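Local coordinates for protein bifunctional endomannanase/endoglucanase (PDB 3W0K) that probably hydrolyses internal linkages in the beta-mannan and beta-glucan chains of plant polysaccharides such as cellulose, as a family 5 glycoside hydrolase, at residues L81-A86 with D109-Q114; A161-D166 with L189-S194. One frame throughout, in Å; residues are numbered along the deposited sequence.

Both contacts belong to one closed barrel of eight parallel strands. They follow in series along the chain, contact 1 closing before contact 2 opens. Contact 1 joins strand 78-83 and the turn after it to helix 105-121. Contact 2 ties the last turn of helix 148-165 to the loop that enters strand 192-197. Their centres lie about 14 Å apart. The two helices are neighbours in the outer layer and touch where Val112 CG1 meets Ala161 CB at 3.7 Å. One contact is thus buried packing near the end of a strand, the other a polar tie at the start of one, and together they join two adjacent helices to the same sheet and its entering loop.

Contact 1 of 2, residues L81-A86 with D109-Q114; sequences LNLHRA and DGFVYQ
Ala86 and Phe111 bring the two backbones closest, with their CA atoms 6.6 Å apart. Residues 81-83 lie on strand 78-83, the third strand of the beta/alpha barrel, and residues 109-114 lie within helix 105-121, the helix that follows it. The chain turns a corner at His84, and Ala86 then points back toward the helix. Within the helix, Tyr113 N bonds to Asp109 O at 3.0 Å. Between the two segments the contact is apolar.

Phe111 carries it from the helix. Its CG is anti to the backbone N (chi1 178°), and this carries the ring across to the other segment. Ala86 CB lies at the ring edge, near its plane, 3.8 Å from CD1 of Phe111. Leu83 comes obliquely to the same CD1-CE1 edge, from the other side of the ring plane, its CD1 4.0 Å from CE1 of Phe111. CD1 and CE1 of the ring are each shared by the two methyl groups. The Leu83 and Phe111 side chains slide past each other in opposite directions. An alanine in place of Phe111 is likely to open a gap beside Leu83 CD1 and Ala86 CB, since the ring edge they share would be gone.

Trp115 lies nearby, meeting Phe111 edge-to-face and also touching Leu83. Phe111 also touches Thr158 of helix 148-165. His84, at the corner, takes no part in this packing; its NE2 bonds to a Tris molecule, probably from the crystallisation liquor. Gln114 closes the contact one helical turn on from Phe111, through its aliphatic part: its CB lies 4.2 Å from Leu83 CD1.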
ATOM      1  N   LEU A  81      -2.546   7.677  -5.230  1.00  7.95           N
ATOM      2  CA  LEU A  81      -3.069   8.332  -4.031  1.00  7.91           C
ATOM      3  C   LEU A  81      -3.979   7.373  -3.278  1.00  7.66           C
ATOM      4  O   LEU A  81      -4.933   6.841  -3.844  1.00  7.95           O
ATOM      5  CB  LEU A  81      -3.848   9.596  -4.417  1.00  8.66           C
ATOM      6  CG  LEU A  81      -4.514  10.376  -3.281  1.00  8.49           C
ATOM      7  CD1 LEU A  81      -3.470  10.935  -2.327  1.00 11.32           C
ATOM      8  CD2 LEU A  81      -5.360  11.504  -3.871  1.00 11.34           C
ATOM      9  N   ASN A  82      -3.698   7.181  -1.993  1.00  7.93           N
ATOM     10  CA  ASN A  82      -4.476   6.268  -1.162  1.00  7.15           C
ATOM     11  C   ASN A  82      -4.997   6.904   0.121  1.00  8.22           C
ATOM     12  O   ASN A  82      -4.293   7.684   0.759  1.00  8.70           O
ATOM     13  CB  ASN A  82      -3.601   5.057  -0.784  1.00  8.15           C
ATOM     14  CG  ASN A  82      -4.193   4.228   0.353  1.00  7.79           C
ATOM     15  OD1 ASN A  82      -3.675   4.224   1.471  1.00  7.79           O
ATOM     16  ND2 ASN A  82      -5.293   3.539   0.074  1.00  8.67           N
ATOM     17  N   LEU A  83      -6.242   6.598   0.482  1.00  8.26           N
ATOM     18  CA  LEU A  83      -6.766   7.082   1.754  1.00  8.73           C
ATOM     19  C   LEU A  83      -6.405   5.968   2.736  1.00  7.32           C
ATOM     20  O   LEU A  83      -6.962   4.867   2.669  1.00  9.08           O
ATOM     21  CB  LEU A  83      -8.285   7.289   1.723  1.00 10.61           C
ATOM     22  CG  LEU A  83      -8.826   8.529   1.008  1.00 11.32           C
ATOM     23  CD1 LEU A  83     -10.322   8.656   1.285  1.00 10.80           C
ATOM     24  CD2 LEU A  83      -8.105   9.777   1.494  1.00 14.35           C
ATOM     25  N   HIS A  84      -5.395   6.218   3.566  1.00  8.23           N
ATOM     26  CA  HIS A  84      -4.948   5.235   4.550  1.00  8.49           C
ATOM     27  C   HIS A  84      -5.897   5.263   5.738  1.00  9.09           C
ATOM     28  O   HIS A  84      -6.295   4.214   6.259  1.00  9.29           O
ATOM     29  CB  HIS A  84      -3.519   5.517   4.991  1.00 10.10           C
ATOM     30  CG  HIS A  84      -2.913   4.395   5.766  1.00 10.35           C
ATOM     31  ND1 HIS A  84      -2.960   4.334   7.141  1.00 12.88           N
ATOM     32  CD2 HIS A  84      -2.301   3.259   5.359  1.00 12.66           C
ATOM     33  CE1 HIS A  84      -2.407   3.205   7.548  1.00 11.42           C
ATOM     34  NE2 HIS A  84      -2.000   2.535   6.486  1.00 12.32           N
ATOM     35  N   ARG A  85      -6.150   6.469   6.233  1.00  9.06           N
ATOM     36  CA  ARG A  85      -7.135   6.671   7.284  1.00  8.85           C
ATOM     37  C   ARG A  85      -8.192   7.426   6.491  1.00  9.03           C
ATOM     38  O   ARG A  85      -7.926   8.502   5.942  1.00  8.95           O
ATOM     39  CB  ARG A  85      -6.632   7.523   8.455  1.00  9.70           C
ATOM     40  CG  ARG A  85      -7.752   7.800   9.477  1.00  9.20           C
ATOM     41  CD  ARG A  85      -7.258   8.460  10.756  1.00  9.97           C
ATOM     42  NE  ARG A  85      -6.430   7.560  11.555  1.00  9.67           N
ATOM     43  CZ  ARG A  85      -6.892   6.663  12.421  1.00 10.51           C
ATOM     44  NH1 ARG A  85      -8.198   6.521  12.625  1.00 10.74           N
ATOM     45  NH2 ARG A  85      -6.035   5.893  13.084  1.00 11.00           N
ATOM     46  N   ALA A  86      -9.332   6.773   6.314  1.00  9.16           N
ATOM     47  CA  ALA A  86     -10.458   7.326   5.572  1.00  7.94           C
ATOM     48  C   ALA A  86     -11.595   7.583   6.545  1.00  8.49           C
ATOM     49  O   ALA A  86     -11.548   7.128   7.687  1.00  8.93           O
ATOM     50  CB  ALA A  86     -10.906   6.318   4.508  1.00 10.06           C
ATOM     51  N   ASP A 109     -20.948   8.438   3.001  1.00  9.55           N
ATOM     52  CA  ASP A 109     -21.192   9.656   2.231  1.00 10.50           C
ATOM     53  C   ASP A 109     -19.947  10.541   2.247  1.00 10.52           C
ATOM     54  O   ASP A 109     -19.589  11.137   1.230  1.00 10.69           O
ATOM     55  CB  ASP A 109     -22.390  10.433   2.792  1.00  9.38           C
ATOM     56  CG  ASP A 109     -23.725   9.772   2.484  1.00 12.40           C
ATOM     57  OD1 ASP A 109     -23.774   8.830   1.663  1.00 12.93           O
ATOM     58  OD2 ASP A 109     -24.741  10.208   3.067  1.00 12.11           O
ATOM     59  N   GLY A 110     -19.291  10.620   3.406  1.00  9.26           N
ATOM     60  CA  GLY A 110     -18.084  11.420   3.536  1.00  9.96           C
ATOM     61  C   GLY A 110     -16.951  10.851   2.699  1.00 10.03           C
ATOM     62  O   GLY A 110     -16.202  11.593   2.070  1.00 10.78           O
ATOM     63  N   PHE A 111     -16.851   9.524   2.693  1.00  9.59           N
ATOM     64  CA  PHE A 111     -15.833   8.789   1.944  1.00  9.51           C
ATOM     65  C   PHE A 111     -16.004   9.025   0.445  1.00  8.85           C
ATOM     66  O   PHE A 111     -15.045   9.361  -0.251  1.00  9.60           O
ATOM     67  CB  PHE A 111     -15.969   7.296   2.265  1.00  8.69           C
ATOM     68  CG  PHE A 111     -15.012   6.407   1.519  1.00  7.57           C
ATOM     69  CD1 PHE A 111     -13.661   6.387   1.848  1.00  9.06           C
ATOM     70  CD2 PHE A 111     -15.473   5.540   0.530  1.00  7.75           C
ATOM     71  CE1 PHE A 111     -12.787   5.513   1.207  1.00  8.29           C
ATOM     72  CE2 PHE A 111     -14.602   4.661  -0.117  1.00  9.08           C
ATOM     73  CZ  PHE A 111     -13.258   4.647   0.223  1.00  8.80           C
ATOM     74  N   VAL A 112     -17.226   8.831  -0.047  1.00  8.95           N
ATOM     75  CA  VAL A 112     -17.523   9.035  -1.460  1.00  9.71           C
ATOM     76  C   VAL A 112     -17.256  10.491  -1.853  1.00 10.64           C
ATOM     77  O   VAL A 112     -16.681  10.756  -2.910  1.00 11.94           O
ATOM     78  CB  VAL A 112     -18.984   8.625  -1.787  1.00  8.07           C
ATOM     79  CG1 VAL A 112     -19.350   9.008  -3.225  1.00 10.30           C
ATOM     80  CG2 VAL A 112     -19.150   7.125  -1.591  1.00  9.78           C
ATOM     81  N   TYR A 113     -17.632  11.423  -0.979  1.00 11.13           N
ATOM     82  CA  TYR A 113     -17.422  12.847  -1.229  1.00 12.04           C
ATOM     83  C   TYR A 113     -15.933  13.170  -1.376  1.00 12.64           C
ATOM     84  O   TYR A 113     -15.554  13.943  -2.258  1.00 11.95           O
ATOM     85  CB  TYR A 113     -18.047  13.681  -0.105  1.00 12.10           C
ATOM     86  CG  TYR A 113     -17.687  15.151  -0.133  1.00 13.02           C
ATOM     87  CD1 TYR A 113     -18.211  16.003  -1.106  1.00 15.64           C
ATOM     88  CD2 TYR A 113     -16.820  15.690   0.817  1.00 14.55           C
ATOM     89  CE1 TYR A 113     -17.877  17.356  -1.130  1.00 16.06           C
ATOM     90  CE2 TYR A 113     -16.482  17.038   0.801  1.00 16.38           C
ATOM     91  CZ  TYR A 113     -17.011  17.863  -0.172  1.00 17.15           C
ATOM     92  OH  TYR A 113     -16.659  19.193  -0.192  1.00 19.71           O
ATOM     93  N   GLN A 114     -15.099  12.566  -0.527  1.00 12.64           N
ATOM     94  CA  GLN A 114     -13.647  12.777  -0.573  1.00 14.81           C
ATOM     95  C   GLN A 114     -13.124  12.378  -1.944  1.00 13.51           C
ATOM     96  O   GLN A 114     -12.366  13.118  -2.574  1.00 12.49           O
ATOM     97  CB  GLN A 114     -12.925  11.900   0.456  1.00 18.90           C
ATOM     98  CG  GLN A 114     -13.405  12.011   1.884  1.00 25.45           C
ATOM     99  CD  GLN A 114     -13.011  13.307   2.540  1.00 26.77           C
ATOM    100  OE1 GLN A 114     -13.851  14.166   2.795  1.00 30.48           O
ATOM    101  NE2 GLN A 114     -11.728  13.447   2.839  1.00 26.44           N
TER

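Contact 2 of 2, residues A161-D166 with L189-S194; sequences AIRKID and LGVVHS
The Arg163 guanidinium meets residues 189-191 with its edge. Leu189 O lies there in the guanidinium plane, and Gly190 O is also at this edge, 3.0 Å from Arg163 NH2. Val191 CG1 approaches the group obliquely, 3.7 Å from Arg163 NH2. At the His193 ring, Val191 O lies in plane at the edge.

Two nitrogens grip one oxygen. Arg163 NH1 donates to Leu189 O at 2.9 Å, and Arg163 NH2 donates to the same Leu189 O at 3.0 Å. The N-H...O angles are 148° and 143°, so neither bond is straight. NH1 lies nearly in line with the Leu189 C=O bond, NH2 in the plane of that carbonyl. This end-on grip keeps Leu189 O close to the guanidinium plane and probably limits how far the group can turn. The Arg163 chain runs extended from CG to NE, a reach that spans the 11.3 Å between the CA atoms of Arg163 and Gly190. Gly190 has a positive phi, which favours glycine, and the loop bends there before it enters strand 192-197.

Leu189 also packs on Ile155 and Val159 of helix 148-165. Val191 rests on Ile173 of strand 170-174. The tie joins the C-terminal end of one outer helix to the chain just before the sixth strand, at the N-terminal end of the strands, in the beta/alpha (TIM) barrel fold of family 5 glycoside hydrolases.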
ATOM      1  N   ALA A 161     -19.112   6.676  -8.592  1.00 10.96           N
ATOM      2  CA  ALA A 161     -19.087   8.109  -8.311  1.00 10.11           C
ATOM      3  C   ALA A 161     -17.860   8.761  -8.951  1.00 11.33           C
ATOM      4  O   ALA A 161     -17.951   9.846  -9.524  1.00 12.31           O
ATOM      5  CB  ALA A 161     -19.101   8.355  -6.809  1.00  9.91           C
ATOM      6  N   ILE A 162     -16.712   8.095  -8.847  1.00 10.08           N
ATOM      7  CA  ILE A 162     -15.478   8.609  -9.440  1.00 10.00           C
ATOM      8  C   ILE A 162     -15.600   8.631 -10.967  1.00 11.76           C
ATOM      9  O   ILE A 162     -15.294   9.640 -11.608  1.00 11.41           O
ATOM     10  CB  ILE A 162     -14.260   7.735  -9.034  1.00 10.06           C
ATOM     11  CG1 ILE A 162     -13.967   7.909  -7.545  1.00 10.21           C
ATOM     12  CG2 ILE A 162     -13.027   8.090  -9.876  1.00 11.98           C
ATOM     13  CD1 ILE A 162     -12.993   6.877  -6.992  1.00  9.64           C
ATOM     14  N   ARG A 163     -16.081   7.528 -11.533  1.00 11.48           N
ATOM     15  CA  ARG A 163     -16.232   7.403 -12.982  1.00 12.73           C
ATOM     16  C   ARG A 163     -17.246   8.349 -13.611  1.00 13.13           C
ATOM     17  O   ARG A 163     -17.135   8.677 -14.795  1.00 13.65           O
ATOM     18  CB  ARG A 163     -16.528   5.957 -13.371  1.00 14.27           C
ATOM     19  CG  ARG A 163     -15.315   5.062 -13.203  1.00 13.47           C
ATOM     20  CD  ARG A 163     -15.595   3.618 -13.563  1.00 13.78           C
ATOM     21  NE  ARG A 163     -14.371   2.820 -13.496  1.00 13.61           N
ATOM     22  CZ  ARG A 163     -14.337   1.494 -13.397  1.00 14.22           C
ATOM     23  NH1 ARG A 163     -15.462   0.792 -13.350  1.00 15.06           N
ATOM     24  NH2 ARG A 163     -13.169   0.870 -13.344  1.00 15.69           N
ATOM     25  N   LYS A 164     -18.241   8.773 -12.836  1.00 13.22           N
ATOM     26  CA  LYS A 164     -19.239   9.708 -13.348  1.00 15.05           C
ATOM     27  C   LYS A 164     -18.556  11.049 -13.623  1.00 14.96           C
ATOM     28  O   LYS A 164     -18.897  11.753 -14.578  1.00 15.57           O
ATOM     29  CB  LYS A 164     -20.377   9.888 -12.340  1.00 16.63           C
ATOM     30  CG  LYS A 164     -21.476  10.825 -12.815  1.00 22.16           C
ATOM     31  CD  LYS A 164     -22.644  10.851 -11.845  1.00 26.07           C
ATOM     32  CE  LYS A 164     -23.709  11.840 -12.301  1.00 28.28           C
ATOM     33  NZ  LYS A 164     -23.187  13.236 -12.345  1.00 30.58           N
ATOM     34  N   ILE A 165     -17.571  11.379 -12.791  1.00 13.58           N
ATOM     35  CA  ILE A 165     -16.812  12.621 -12.919  1.00 13.18           C
ATOM     36  C   ILE A 165     -15.659  12.455 -13.910  1.00 13.86           C
ATOM     37  O   ILE A 165     -15.485  13.276 -14.816  1.00 13.73           O
ATOM     38  CB  ILE A 165     -16.264  13.073 -11.545  1.00 13.55           C
ATOM     39  CG1 ILE A 165     -17.429  13.433 -10.619  1.00 13.43           C
ATOM     40  CG2 ILE A 165     -15.301  14.250 -11.709  1.00 12.66           C
ATOM     41  CD1 ILE A 165     -17.043  13.553  -9.160  1.00 13.62           C
ATOM     42  N   ASP A 166     -14.884  11.390 -13.738  1.00 13.40           N
ATOM     43  CA  ASP A 166     -13.752  11.107 -14.616  1.00 12.99           C
ATOM     44  C   ASP A 166     -13.705   9.618 -14.958  1.00 12.68           C
ATOM     45  O   ASP A 166     -13.108   8.819 -14.233  1.00 13.42           O
ATOM     46  CB  ASP A 166     -12.439  11.549 -13.956  1.00 13.30           C
ATOM     47  CG  ASP A 166     -11.232  11.383 -14.875  1.00 14.41           C
ATOM     48  OD1 ASP A 166     -11.394  10.939 -16.032  1.00 13.29           O
ATOM     49  OD2 ASP A 166     -10.108  11.698 -14.436  1.00 13.96           O
ATOM     50  N   LEU A 189     -15.162  -5.313 -12.141  1.00 16.95           N
ATOM     51  CA  LEU A 189     -15.247  -3.864 -11.974  1.00 16.73           C
ATOM     52  C   LEU A 189     -14.226  -3.057 -12.782  1.00 16.08           C
ATOM     53  O   LEU A 189     -14.345  -1.836 -12.895  1.00 16.61           O
ATOM     54  CB  LEU A 189     -15.164  -3.505 -10.487  1.00 17.13           C
ATOM     55  CG  LEU A 189     -15.694  -2.136 -10.056  1.00 18.95           C
ATOM     56  CD1 LEU A 189     -17.119  -1.930 -10.559  1.00 18.37           C
ATOM     57  CD2 LEU A 189     -15.644  -2.038  -8.539  1.00 19.46           C
ATOM     58  N   GLY A 190     -13.231  -3.737 -13.345  1.00 14.60           N
ATOM     59  CA  GLY A 190     -12.224  -3.056 -14.143  1.00 15.26           C
ATOM     60  C   GLY A 190     -11.288  -2.178 -13.335  1.00 15.00           C
ATOM     61  O   GLY A 190     -10.892  -1.097 -13.777  1.00 16.43           O
ATOM     62  N   VAL A 191     -10.943  -2.645 -12.140  1.00 14.64           N
ATOM     63  CA  VAL A 191     -10.041  -1.919 -11.253  1.00 13.32           C
ATOM     64  C   VAL A 191      -8.847  -2.805 -10.930  1.00 12.31           C
ATOM     65  O   VAL A 191      -8.885  -4.017 -11.152  1.00 13.09           O
ATOM     66  CB  VAL A 191     -10.737  -1.519  -9.923  1.00 12.46           C
ATOM     67  CG1 VAL A 191     -11.921  -0.608 -10.200  1.00 13.66           C
ATOM     68  CG2 VAL A 191     -11.180  -2.761  -9.148  1.00 14.34           C
ATOM     69  N   VAL A 192      -7.770  -2.194 -10.451  1.00 11.18           N
ATOM     70  CA  VAL A 192      -6.585  -2.954 -10.078  1.00 11.19           C
ATOM     71  C   VAL A 192      -6.812  -3.546  -8.692  1.00 10.31           C
ATOM     72  O   VAL A 192      -7.271  -2.849  -7.788  1.00 10.39           O
ATOM     73  CB  VAL A 192      -5.321  -2.064 -10.018  1.00 12.61           C
ATOM     74  CG1 VAL A 192      -4.113  -2.888  -9.574  1.00 13.72           C
ATOM     75  CG2 VAL A 192      -5.057  -1.426 -11.371  1.00 13.40           C
ATOM     76  N   HIS A 193      -6.562  -4.843  -8.549  1.00 10.00           N
ATOM     77  CA  HIS A 193      -6.697  -5.511  -7.258  1.00 10.77           C
ATOM     78  C   HIS A 193      -5.308  -5.530  -6.638  1.00 11.02           C
ATOM     79  O   HIS A 193      -4.372  -6.112  -7.192  1.00 10.67           O
ATOM     80  CB  HIS A 193      -7.249  -6.925  -7.426  1.00 10.38           C
ATOM     81  CG  HIS A 193      -8.695  -6.959  -7.809  1.00 11.42           C
ATOM     82  ND1 HIS A 193      -9.599  -7.820  -7.225  1.00 12.08           N
ATOM     83  CD2 HIS A 193      -9.396  -6.227  -8.707  1.00 11.89           C
ATOM     84  CE1 HIS A 193     -10.795  -7.616  -7.748  1.00 10.99           C
ATOM     85  NE2 HIS A 193     -10.699  -6.656  -8.650  1.00 11.16           N
ATOM     86  N   SER A 194      -5.180  -4.879  -5.487  1.00  9.63           N
ATOM     87  CA  SER A 194      -3.899  -4.758  -4.812  1.00 10.21           C
ATOM     88  C   SER A 194      -3.710  -5.659  -3.605  1.00  9.24           C
ATOM     89  O   SER A 194      -4.447  -5.565  -2.613  1.00  9.28           O
ATOM     90  CB  SER A 194      -3.666  -3.296  -4.417  1.00  9.30           C
ATOM     91  OG  SER A 194      -2.343  -3.089  -3.951  1.00  8.92           O
TER